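Local coordinates for protein cytochrome c, class II (Shewanella frigidimarina, PDB 4ULV) that binds a covalently attached heme c in a helical bundle and probably serves in electron transfer or the sensing of diatomic gases, at residues I54-F59 against A79-K84; D46-L51 against D90-L95; G27-G32 against A38-T43; A96-A99 against N105-K108. One frame throughout, in Å; residues are numbered along the deposited sequence.

Interaction 1: residues I54-F59 against A79-K84; sequences IPHEGF and ADFDSK. With HEC (heme c), chain C.
F81 points the rim of its ring into the face of F59, and CZ of F81 sits 3.6 Å above the F59 plane, over its centre. With centroids 4.8 Å apart and planes at 60°, this is an edge-to-face aromatic pair. It belongs to the heme pocket of a cytochrome c' four-helix bundle, where the loop after helix 38-51 meets helix 78-98 beside the porphyrin. Both rings also reach the cofactor: F59 CE1 lies 3.7 Å from the heme methyl CMD, and F81 CE1 lies 3.8 Å from the heme atom CAC. The heme carbon CBC stands over one face of F81, offset toward the rim, and K84 adds its CB on the same vinyl-derived group. The pair thus contributes to the apolar lining of the pocket. R12, which binds the heme, makes a cation-pi contact with F59 and a hydrogen bond to the carbonyl of G58, linking this loop to helix 5-30.

A polar clasp accompanies the aromatic pair. In H56 the ring is carried across to the helix with CG anti to the backbone N (chi1 180°), and NE2 donates to D82 OD1. The acceptor is nearly in the imidazole plane, whereas the NE2 nitrogen approaches from well above the carboxylate plane; the two planes are steeply turned against each other. Such a histidine-carboxylate bond would probably favour protonation of the imidazole. On the same loop as H56, E57 forms a salt bridge to R44 of the second subunit. The clasp itself spans 2.7 Å from H56 NE2 to D82 OD1, with an N-H...O angle of 150°.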
loop_
_atom_site.group_PDB
_atom_site.type_symbol
_atom_site.label_atom_id
_atom_site.label_comp_id
_atom_site.label_asym_id
_atom_site.label_seq_id
_atom_site.Cartn_x
_atom_site.Cartn_y
_atom_site.Cartn_z
ATOM N N ILE A 54 1.305 6.699 2.207
ATOM C CA ILE A 54 1.097 6.646 0.704
ATOM C C ILE A 54 0.139 7.726 0.140
ATOM O O ILE A 54 0.495 8.402 -0.810
ATOM C CB ILE A 54 0.679 5.260 0.286
ATOM C CG1 ILE A 54 1.700 4.185 0.632
ATOM C CG2 ILE A 54 0.368 5.181 -1.247
ATOM C CD1 ILE A 54 3.030 4.363 0.107
ATOM N N PRO A 55 -1.047 7.941 0.726
ATOM C CA PRO A 55 -2.061 8.754 -0.040
ATOM C C PRO A 55 -1.779 10.226 -0.116
ATOM O O PRO A 55 -2.287 10.896 -1.055
ATOM C CB PRO A 55 -3.383 8.540 0.705
ATOM C CG PRO A 55 -2.936 8.128 2.104
ATOM C CD PRO A 55 -1.668 7.319 1.912
ATOM N N HIS A 56 -1.026 10.824 0.838
ATOM C CA HIS A 56 -0.817 12.253 0.823
ATOM C C HIS A 56 -0.321 12.781 -0.558
ATOM O O HIS A 56 -0.739 13.878 -0.982
ATOM C CB HIS A 56 0.160 12.631 1.921
ATOM C CG HIS A 56 0.437 14.078 1.980
ATOM N ND1 HIS A 56 1.543 14.647 1.394
ATOM C CD2 HIS A 56 -0.246 15.093 2.533
ATOM C CE1 HIS A 56 1.533 15.948 1.590
ATOM N NE2 HIS A 56 0.447 16.243 2.277
ATOM N N GLU A 57 0.601 12.063 -1.171
ATOM C CA GLU A 57 1.196 12.435 -2.460
ATOM C C GLU A 57 0.125 12.722 -3.529
ATOM O O GLU A 57 0.372 13.553 -4.423
ATOM C CB GLU A 57 2.112 11.329 -2.919
ATOM C CG GLU A 57 2.897 11.701 -4.200
ATOM C CD GLU A 57 3.905 10.697 -4.662
ATOM O OE1 GLU A 57 4.097 9.660 -3.951
ATOM O OE2 GLU A 57 4.579 10.996 -5.690
ATOM N N GLY A 58 -1.008 12.048 -3.439
ATOM C CA GLY A 58 -2.058 12.283 -4.422
ATOM C C GLY A 58 -2.823 13.590 -4.301
ATOM O O GLY A 58 -3.610 13.896 -5.211
ATOM N N PHE A 59 -2.689 14.338 -3.209
ATOM C CA PHE A 59 -3.493 15.550 -3.007
ATOM C C PHE A 59 -2.930 16.801 -3.673
ATOM O O PHE A 59 -2.599 17.817 -3.021
ATOM C CB PHE A 59 -3.777 15.748 -1.536
ATOM C CG PHE A 59 -4.769 14.752 -0.992
ATOM C CD1 PHE A 59 -6.142 14.969 -1.100
ATOM C CD2 PHE A 59 -4.322 13.530 -0.429
ATOM C CE1 PHE A 59 -7.008 14.014 -0.641
ATOM C CE2 PHE A 59 -5.235 12.600 0.024
ATOM C CZ PHE A 59 -6.595 12.857 -0.082
ATOM N N ALA A 79 -2.129 23.318 5.453
ATOM C CA ALA A 79 -1.364 23.129 6.697
ATOM C C ALA A 79 -2.094 22.231 7.676
ATOM O O ALA A 79 -1.523 21.305 8.258
ATOM C CB ALA A 79 -0.995 24.452 7.292
ATOM N N ASP A 80 -3.378 22.528 7.876
ATOM C CA ASP A 80 -4.146 21.708 8.796
ATOM C C ASP A 80 -4.290 20.278 8.290
ATOM O O ASP A 80 -4.161 19.331 9.045
ATOM C CB ASP A 80 -5.523 22.303 9.123
ATOM C CG ASP A 80 -6.300 21.469 10.129
ATOM O OD1 ASP A 80 -5.866 21.364 11.321
ATOM O OD2 ASP A 80 -7.306 20.897 9.686
ATOM N N PHE A 81 -4.578 20.134 6.978
ATOM C CA PHE A 81 -4.642 18.831 6.381
ATOM C C PHE A 81 -3.359 17.999 6.615
ATOM O O PHE A 81 -3.418 16.804 6.930
ATOM C CB PHE A 81 -4.947 18.946 4.864
ATOM C CG PHE A 81 -5.122 17.630 4.176
ATOM C CD1 PHE A 81 -6.334 16.990 4.190
ATOM C CD2 PHE A 81 -4.078 17.051 3.429
ATOM C CE1 PHE A 81 -6.550 15.815 3.540
ATOM C CE2 PHE A 81 -4.292 15.868 2.742
ATOM C CZ PHE A 81 -5.523 15.245 2.762
ATOM N N ASP A 82 -2.235 18.653 6.339
ATOM C CA ASP A 82 -0.924 18.006 6.468
ATOM C C ASP A 82 -0.604 17.677 7.951
ATOM O O ASP A 82 -0.034 16.643 8.207
ATOM C CB ASP A 82 0.183 18.890 5.882
ATOM C CG ASP A 82 0.100 19.020 4.381
ATOM O OD1 ASP A 82 -0.670 18.259 3.722
ATOM O OD2 ASP A 82 0.856 19.881 3.836
ATOM N N SER A 83 -1.051 18.527 8.893
ATOM C CA SER A 83 -0.899 18.227 10.319
ATOM C C SER A 83 -1.696 16.976 10.668
ATOM O O SER A 83 -1.190 16.063 11.280
ATOM C CB SER A 83 -1.357 19.432 11.101
ATOM O OG SER A 83 -1.360 19.162 12.506
ATOM N N LYS A 84 -2.968 16.921 10.203
ATOM C CA LYS A 84 -3.788 15.707 10.433
ATOM C C LYS A 84 -3.140 14.462 9.793
ATOM O O LYS A 84 -3.135 13.362 10.340
ATOM C CB LYS A 84 -5.232 15.873 9.896
ATOM C CG LYS A 84 -6.066 16.791 10.711
ATOM C CD LYS A 84 -7.538 16.771 10.220
ATOM C CE LYS A 84 -8.476 17.791 10.845
ATOM N NZ LYS A 84 -8.342 17.878 12.304
HETATM FE FE HEC C . -9.675 8.479 4.518
HETATM C CHA HEC C . -11.073 8.475 1.382
HETATM C CHB HEC C . -10.534 5.241 4.878
HETATM C CHC HEC C . -7.742 8.303 7.304
HETATM C CHD HEC C . -8.728 11.709 4.074
HETATM N NA HEC C . -10.626 7.088 3.282
HETATM C C1A HEC C . -11.158 7.253 2.055
HETATM C C2A HEC C . -11.770 6.080 1.591
HETATM C C3A HEC C . -11.617 5.164 2.584
HETATM C C4A HEC C . -10.890 5.816 3.632
HETATM C CMA HEC C . -12.123 3.762 2.601
HETATM C CAA HEC C . -12.474 5.909 0.239
HETATM C CBA HEC C . -11.455 5.468 -0.830
HETATM C CGA HEC C . -12.103 5.189 -2.183
HETATM O O1A HEC C . -12.455 6.143 -2.871
HETATM O O2A HEC C . -12.206 4.006 -2.546
HETATM N NB HEC C . -9.116 6.984 5.831
HETATM C C1B HEC C . -9.659 5.737 5.910
HETATM C C2B HEC C . -9.346 5.054 7.094
HETATM C C3B HEC C . -8.552 5.955 7.741
HETATM C C4B HEC C . -8.416 7.119 6.992
HETATM C CMB HEC C . -9.845 3.739 7.539
HETATM C CAB HEC C . -7.881 5.828 9.098
HETATM C CBB HEC C . -7.323 4.446 9.417
HETATM N NC HEC C . -8.360 9.773 5.524
HETATM C C1C HEC C . -7.700 9.551 6.728
HETATM C C2C HEC C . -7.031 10.718 7.144
HETATM C C3C HEC C . -7.295 11.710 6.203
HETATM C C4C HEC C . -8.134 11.053 5.227
HETATM C CMC HEC C . -6.210 10.799 8.435
HETATM C CAC HEC C . -6.889 13.151 6.168
HETATM C CBC HEC C . -5.631 13.592 6.851
HETATM N ND HEC C . -9.834 9.862 2.965
HETATM C C1D HEC C . -9.509 11.146 3.011
HETATM C C2D HEC C . -9.994 11.881 1.889
HETATM C C3D HEC C . -10.568 10.937 1.086
HETATM C C4D HEC C . -10.515 9.711 1.797
HETATM C CMD HEC C . -9.821 13.315 1.597
HETATM C CAD HEC C . -11.135 11.157 -0.281
HETATM C CBD HEC C . -10.191 10.712 -1.402
HETATM C CGD HEC C . -10.770 10.931 -2.813
HETATM O O1D HEC C . -12.001 10.612 -2.978
HETATM O O2D HEC C . -10.007 11.464 -3.631
#

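Interaction 2: residues D46-L51 against D90-L95; sequences DNVAAL and DNAAAL
A49 and A92 face each other across the helix pair, and their CA atoms are only 4.6 Å apart. The apolar contacts centre on A92, whose methyl CB comes to 3.7 Å from A49 CA and so rests against the opposite backbone as much as against a side chain. The two methyl carbons, A49 CB and A92 CB, are 4.2 Å apart. V48 adds one branch: CG1, placed anti to the backbone N (chi1 174°), meets A92 CB at 4.1 Å, close to the heme side of the contact.

Contacts of methyl groups with backbone form the second kind. A49 CB lies 3.7 Å from A92 O and also touches the amide nitrogen of A93, while A92 CB nears V48 O. Small residues on both sides are what allow this approach: the axes of these short segments come within 8.0 Å and run antiparallel at 161°, as expected for helices of the cytochrome c' four-helix bundle.

Polar links lie around the alanine seam. D46 forms a salt bridge with K100, and in one of its two conformers N91 bonds to T114 and S117 of helix 104-125. On another side of helix 38-51, A50 and L51 pack against the same residues of the second subunit.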
loop_
_atom_site.group_PDB
_atom_site.type_symbol
_atom_site.label_atom_id
_atom_site.label_comp_id
_atom_site.label_asym_id
_atom_site.label_seq_id
_atom_site.Cartn_x
_atom_site.Cartn_y
_atom_site.Cartn_z
ATOM N N ASP A 46 1.223 -3.126 10.909
ATOM C CA ASP A 46 2.414 -2.698 10.154
ATOM C C ASP A 46 1.984 -2.280 8.724
ATOM O O ASP A 46 2.452 -1.262 8.225
ATOM C CB ASP A 46 3.430 -3.838 10.108
ATOM C CG ASP A 46 4.051 -4.164 11.491
ATOM O OD1 ASP A 46 4.211 -3.215 12.258
ATOM O OD2 ASP A 46 4.305 -5.350 11.800
ATOM N N ASN A 47 1.030 -2.999 8.119
ATOM C CA ASN A 47 0.491 -2.592 6.794
ATOM C C ASN A 47 -0.110 -1.192 6.878
ATOM O O ASN A 47 0.140 -0.310 6.052
ATOM C CB ASN A 47 -0.551 -3.524 6.310
ATOM C CG ASN A 47 -0.019 -4.884 5.880
ATOM O OD1 ASN A 47 1.212 -5.024 5.653
ATOM N ND2 ASN A 47 -0.865 -5.862 5.678
ATOM N N VAL A 48 -0.959 -0.973 7.894
ATOM C CA VAL A 48 -1.551 0.351 8.043
ATOM C C VAL A 48 -0.524 1.475 8.249
ATOM O O VAL A 48 -0.585 2.567 7.716
ATOM C CB VAL A 48 -2.677 0.370 9.169
ATOM C CG1 VAL A 48 -3.191 1.779 9.412
ATOM C CG2 VAL A 48 -3.820 -0.561 8.752
ATOM N N ALA A 49 0.468 1.211 9.108
ATOM C CA ALA A 49 1.463 2.219 9.345
ATOM C C ALA A 49 2.268 2.565 8.033
ATOM O O ALA A 49 2.522 3.720 7.790
ATOM C CB ALA A 49 2.464 1.759 10.426
ATOM N N ALA A 50 2.555 1.556 7.217
ATOM C CA ALA A 50 3.254 1.800 5.935
ATOM C C ALA A 50 2.356 2.488 4.941
ATOM O O ALA A 50 2.715 3.449 4.277
ATOM C CB ALA A 50 3.748 0.484 5.361
ATOM N N LEU A 51 1.118 2.014 4.862
ATOM C CA LEU A 51 0.120 2.567 3.927
ATOM C C LEU A 51 -0.239 3.986 4.215
ATOM O O LEU A 51 -0.577 4.784 3.354
ATOM C CB LEU A 51 -1.130 1.706 3.832
ATOM C CG LEU A 51 -1.009 0.344 3.134
ATOM C CD1 LEU A 51 -2.143 -0.610 3.534
ATOM C CD2 LEU A 51 -0.910 0.461 1.588
ATOM N N ASP A 90 1.758 9.106 12.407
ATOM C CA ASP A 90 2.297 8.871 13.761
ATOM C C ASP A 90 1.427 7.869 14.565
ATOM O O ASP A 90 1.944 6.955 15.214
ATOM C CB ASP A 90 2.361 10.180 14.530
ATOM C CG ASP A 90 3.442 11.117 14.051
ATOM O OD1 ASP A 90 4.437 10.688 13.366
ATOM O OD2 ASP A 90 3.349 12.341 14.424
ATOM N N ASN A 91 0.090 8.091 14.592
ATOM C CA ASN A 91 -0.737 7.184 15.319
ATOM C C ASN A 91 -0.814 5.783 14.751
ATOM O O ASN A 91 -0.913 4.809 15.464
ATOM C CB ASN A 91 -2.078 7.825 15.609
ATOM C CG ASN A 91 -3.056 7.778 14.452
ATOM O OD1 ASN A 91 -3.233 6.739 13.825
ATOM N ND2 ASN A 91 -3.758 8.899 14.218
ATOM N N ALA A 92 -0.677 5.652 13.420
ATOM C CA ALA A 92 -0.610 4.325 12.821
ATOM C C ALA A 92 0.679 3.598 13.252
ATOM O O ALA A 92 0.644 2.402 13.528
ATOM C CB ALA A 92 -0.690 4.430 11.295
ATOM N N ALA A 93 1.772 4.357 13.295
ATOM C CA ALA A 93 3.045 3.786 13.784
ATOM C C ALA A 93 2.853 3.326 15.252
ATOM O O ALA A 93 3.319 2.246 15.689
ATOM C CB ALA A 93 4.184 4.783 13.684
ATOM N N ALA A 94 2.183 4.171 16.038
ATOM C CA ALA A 94 1.950 3.858 17.459
ATOM C C ALA A 94 1.078 2.610 17.655
ATOM O O ALA A 94 1.298 1.795 18.556
ATOM C CB ALA A 94 1.368 5.030 18.202
ATOM N N LEU A 95 0.099 2.440 16.771
ATOM C CA LEU A 95 -0.691 1.226 16.817
ATOM C C LEU A 95 0.111 -0.019 16.480
ATOM O O LEU A 95 -0.046 -1.089 17.081
ATOM C CB LEU A 95 -1.890 1.366 15.840
ATOM C CG LEU A 95 -2.810 0.175 15.597
ATOM C CD1 LEU A 95 -3.418 -0.334 16.902
ATOM C CD2 LEU A 95 -3.929 0.549 14.614
#

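Interaction 3: residues G27-G32 against A38-T43; sequences GAMLKG and AAVFST
L30 fills the angle beside the F41 ring, its branch point CG standing 3.7 Å from F41 CE2. Its methyl CD1 follows the same corner, touching CE2 and reaching F41 CZ at 3.9 Å, so the leucine fork leans obliquely on the CE2-CZ corner from one side of the ring. The leucine lies roughly perpendicular to the phenylalanine. F41 extends toward this fork because CG is anti to the backbone N (chi1 -176°), which carries the phenyl group across to helix 5-30.

M29 is the second bump. Its chain is fully extended beyond CG (chi2 -172°, chi3 -179°) and runs alongside F41 with the two chains pointing opposite ways, laying SD 4.2 Å from F41 CB at the edge of the ring. The terminal methyl reaches one residue back toward the start of helix 38-51, where M29 CE meets V40 CG1 at 3.8 Å. Methionine and leucine thus flank the base and the outer end of one phenylalanine, and V40 closes the hollow at the methionine tip. Shortening L30 to an alanine would probably open a gap beside CE2 and CZ of F41 and leave that end of the ring freer to move.

The same phenylalanine and leucine reach other parts of the bundle: F41 packs on A99, and L30 on F111 of helix 104-125. No hydrogen bond crosses between the segments. Interlocking apolar side chains where helix 5-30 ends and helix 38-51 begins, joined by a short loop, are in keeping with an inter-helix turn at one end of the cytochrome c' four-helix bundle.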
loop_
_atom_site.group_PDB
_atom_site.type_symbol
_atom_site.label_atom_id
_atom_site.label_comp_id
_atom_site.label_asym_id
_atom_site.label_seq_id
_atom_site.Cartn_x
_atom_site.Cartn_y
_atom_site.Cartn_z
ATOM N N GLY A 27 -10.195 -4.226 13.295
ATOM C CA GLY A 27 -11.352 -3.836 14.143
ATOM C C GLY A 27 -12.292 -5.031 14.268
ATOM O O GLY A 27 -12.803 -5.281 15.405
ATOM N N ALA A 28 -12.470 -5.843 13.229
ATOM C CA ALA A 28 -13.316 -7.064 13.352
ATOM C C ALA A 28 -12.817 -7.999 14.439
ATOM O O ALA A 28 -13.600 -8.573 15.183
ATOM C CB ALA A 28 -13.440 -7.801 12.018
ATOM N N MET A 29 -11.496 -8.170 14.534
ATOM C CA MET A 29 -10.934 -9.021 15.548
ATOM C C MET A 29 -11.125 -8.436 16.967
ATOM O O MET A 29 -11.382 -9.195 17.940
ATOM C CB MET A 29 -9.440 -9.185 15.337
ATOM C CG MET A 29 -9.058 -10.003 14.102
ATOM S SD MET A 29 -7.274 -10.346 14.060
ATOM C CE MET A 29 -7.189 -11.257 12.538
ATOM N N LEU A 30 -11.019 -7.121 17.102
ATOM C CA LEU A 30 -11.235 -6.469 18.431
ATOM C C LEU A 30 -12.711 -6.452 18.847
ATOM O O LEU A 30 -13.007 -6.357 20.063
ATOM C CB LEU A 30 -10.729 -5.055 18.431
ATOM C CG LEU A 30 -9.211 -4.959 18.313
ATOM C CD1 LEU A 30 -8.816 -3.499 18.143
ATOM C CD2 LEU A 30 -8.464 -5.633 19.474
ATOM N N LYS A 31 -13.632 -6.542 17.904
ATOM C CA LYS A 31 -15.053 -6.401 18.110
ATOM C C LYS A 31 -15.775 -7.722 18.019
ATOM O O LYS A 31 -16.976 -7.740 17.987
ATOM C CB LYS A 31 -15.585 -5.333 17.156
ATOM C CG LYS A 31 -14.957 -4.019 17.589
ATOM C CD LYS A 31 -15.481 -2.815 16.871
ATOM C CE LYS A 31 -14.820 -2.587 15.556
ATOM N NZ LYS A 31 -14.836 -1.144 15.258
ATOM N N GLY A 32 -15.080 -8.838 18.056
ATOM C CA GLY A 32 -15.653 -10.146 18.177
ATOM C C GLY A 32 -16.233 -10.739 16.913
ATOM O O GLY A 32 -16.953 -11.783 16.950
ATOM N N ALA A 38 -3.056 -12.638 16.985
ATOM C CA ALA A 38 -2.216 -11.494 17.315
ATOM C C ALA A 38 -1.136 -11.226 16.228
ATOM O O ALA A 38 -0.726 -10.098 16.044
ATOM C CB ALA A 38 -1.540 -11.736 18.667
ATOM N N ALA A 39 -0.680 -12.298 15.583
ATOM C CA ALA A 39 0.343 -12.123 14.577
ATOM C C ALA A 39 -0.199 -11.423 13.331
ATOM O O ALA A 39 0.394 -10.487 12.822
ATOM C CB ALA A 39 0.970 -13.447 14.176
ATOM N N VAL A 40 -1.413 -11.851 12.937
ATOM C CA VAL A 40 -2.093 -11.200 11.818
ATOM C C VAL A 40 -2.409 -9.772 12.174
ATOM O O VAL A 40 -2.211 -8.836 11.390
ATOM C CB VAL A 40 -3.328 -11.973 11.382
ATOM C CG1 VAL A 40 -4.117 -11.198 10.344
ATOM C CG2 VAL A 40 -2.908 -13.330 10.839
ATOM N N PHE A 41 -2.968 -9.584 13.408
ATOM C CA PHE A 41 -3.310 -8.221 13.823
ATOM C C PHE A 41 -2.070 -7.302 13.716
ATOM O O PHE A 41 -2.169 -6.137 13.309
ATOM C CB PHE A 41 -3.885 -8.237 15.262
ATOM C CG PHE A 41 -4.365 -6.917 15.769
ATOM C CD1 PHE A 41 -3.501 -6.021 16.360
ATOM C CD2 PHE A 41 -5.732 -6.567 15.686
ATOM C CE1 PHE A 41 -3.919 -4.791 16.781
ATOM C CE2 PHE A 41 -6.182 -5.347 16.167
ATOM C CZ PHE A 41 -5.296 -4.484 16.746
ATOM N N SER A 42 -0.934 -7.814 14.224
ATOM C CA SER A 42 0.308 -7.040 14.207
ATOM C C SER A 42 0.756 -6.693 12.776
ATOM O O SER A 42 1.113 -5.598 12.506
ATOM C CB SER A 42 1.416 -7.819 14.915
ATOM O OG SER A 42 2.649 -7.135 14.758
ATOM N N THR A 43 0.722 -7.688 11.917
ATOM C CA THR A 43 1.208 -7.425 10.543
ATOM C C THR A 43 0.222 -6.482 9.778
ATOM O O THR A 43 0.696 -5.643 8.980
ATOM C CB THR A 43 1.557 -8.711 9.826
ATOM O OG1 THR A 43 2.637 -8.437 8.907
ATOM C CG2 THR A 43 0.370 -9.299 9.162
#

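Interaction 4: residues A96-A99 against N105-K108; sequences AVAA and NNIK
I107 lies against the carbonyl end of A98, with CG1 only 3.3 Å from A98 O. Its conformation explains this: CG1 is anti to the carbonyl carbon and beside the backbone N (chi1 -72°), while chi2 of 163° stretches CD1 onward past the same oxygen. CD1 ends 4.1 Å from A99 CA, so one branch follows the backbone from A98 to A99. The other branch, CG2, faces the F41 ring of helix 38-51.

A98 sends its own methyl into the neighbouring helix, where CB meets I107 CG1 at 4.1 Å. Here the chain leaves helix 78-98 and reverses into helix 104-125, the tight inter-helix turn at one end of the cytochrome c' four-helix bundle; the CA atoms of A98 and I107 come within 5.4 Å. A98 O, beside the apolar CG1 and CD1, is satisfied by the hydroxyl of S101 in the intervening loop.

With an alanine in place of I107, CG1, CD1 and CG2 are all missing, which is likely to leave one gap beside the A98 carbonyl and the A99 backbone and another at the F41 ring.

N106 reaches the outer side of the turn. With CG anti to the backbone N (chi1 -169°), its amide swings over the alanine, and N106 ND2 comes to 3.6 Å from A98 CB, a van der Waals contact with a methyl. Its backbone N bonds to D103 OD1, near the start of helix 104-125.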
loop_
_atom_site.group_PDB
_atom_site.type_symbol
_atom_site.label_atom_id
_atom_site.label_comp_id
_atom_site.label_asym_id
_atom_site.label_seq_id
_atom_site.Cartn_x
_atom_site.Cartn_y
_atom_site.Cartn_z
ATOM N N ALA A 96 0.968 0.128 15.463
ATOM C CA ALA A 96 1.882 -0.963 15.123
ATOM C C ALA A 96 2.789 -1.350 16.311
ATOM O O ALA A 96 3.028 -2.540 16.533
ATOM C CB ALA A 96 2.682 -0.656 13.880
ATOM N N VAL A 97 3.297 -0.341 17.046
ATOM C CA VAL A 97 4.105 -0.641 18.247
ATOM C C VAL A 97 3.223 -1.345 19.284
ATOM O O VAL A 97 3.650 -2.372 19.843
ATOM C CB VAL A 97 4.745 0.670 18.822
ATOM C CG1 VAL A 97 5.365 0.438 20.155
ATOM C CG2 VAL A 97 5.804 1.228 17.882
ATOM N N ALA A 98 2.003 -0.828 19.540
ATOM C CA ALA A 98 1.164 -1.435 20.556
ATOM C C ALA A 98 0.833 -2.886 20.228
ATOM O O ALA A 98 0.756 -3.761 21.082
ATOM C CB ALA A 98 -0.147 -0.633 20.683
ATOM N N ALA A 99 0.685 -3.157 18.914
ATOM C CA ALA A 99 0.392 -4.497 18.469
ATOM C C ALA A 99 1.504 -5.533 18.655
ATOM O O ALA A 99 1.274 -6.726 18.546
ATOM C CB ALA A 99 -0.021 -4.471 16.986
ATOM N N ASN A 105 -5.594 -3.615 26.629
ATOM C CA ASN A 105 -6.151 -2.283 26.931
ATOM C C ASN A 105 -5.439 -1.211 26.093
ATOM O O ASN A 105 -6.032 -0.295 25.551
ATOM C CB ASN A 105 -5.972 -1.995 28.441
ATOM C CG ASN A 105 -6.564 -0.675 28.883
ATOM O OD1 ASN A 105 -7.747 -0.609 29.254
ATOM N ND2 ASN A 105 -5.753 0.371 28.906
ATOM N N ASN A 106 -4.114 -1.321 26.053
ATOM C CA ASN A 106 -3.315 -0.357 25.305
ATOM C C ASN A 106 -3.622 -0.495 23.787
ATOM O O ASN A 106 -3.763 0.504 23.078
ATOM C CB ASN A 106 -1.849 -0.527 25.592
ATOM C CG ASN A 106 -1.053 0.613 25.035
ATOM O OD1 ASN A 106 -1.236 1.789 25.412
ATOM N ND2 ASN A 106 -0.164 0.288 24.113
ATOM N N ILE A 107 -3.710 -1.731 23.292
ATOM C CA ILE A 107 -4.056 -1.917 21.868
ATOM C C ILE A 107 -5.430 -1.329 21.544
ATOM O O ILE A 107 -5.562 -0.653 20.490
ATOM C CB ILE A 107 -3.993 -3.389 21.461
ATOM C CG1 ILE A 107 -2.542 -3.828 21.415
ATOM C CG2 ILE A 107 -4.679 -3.670 20.124
ATOM C CD1 ILE A 107 -2.332 -5.329 21.429
ATOM N N LYS A 108 -6.466 -1.585 22.376
ATOM C CA LYS A 108 -7.789 -1.039 22.122
ATOM C C LYS A 108 -7.741 0.477 22.054
ATOM O O LYS A 108 -8.351 1.088 21.149
ATOM C CB LYS A 108 -8.776 -1.560 23.128
ATOM C CG LYS A 108 -9.133 -3.016 22.831
ATOM C CD LYS A 108 -10.128 -3.635 23.793
#

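Helix 78-98 runs through interactions 1, 2 and 4, and helix 38-51 joins interactions 2 and 3. Interaction 1 alone borders the heme with its own side chains and alone has a hydrogen bond between its segments; in interaction 3 apolar side chains meet, and in 2 and 4 they also rest on backbone atoms. Interaction 4 is mostly buried, while the other three are partly so. Interactions 3 and 4, with centres 10 Å apart, share the bundle end away from interaction 1. Interaction 2 lies nearer the chain's centre and touches interaction 4 where A49 CB meets A96 CB. Segments of interactions 1 and 2 also contact the second subunit.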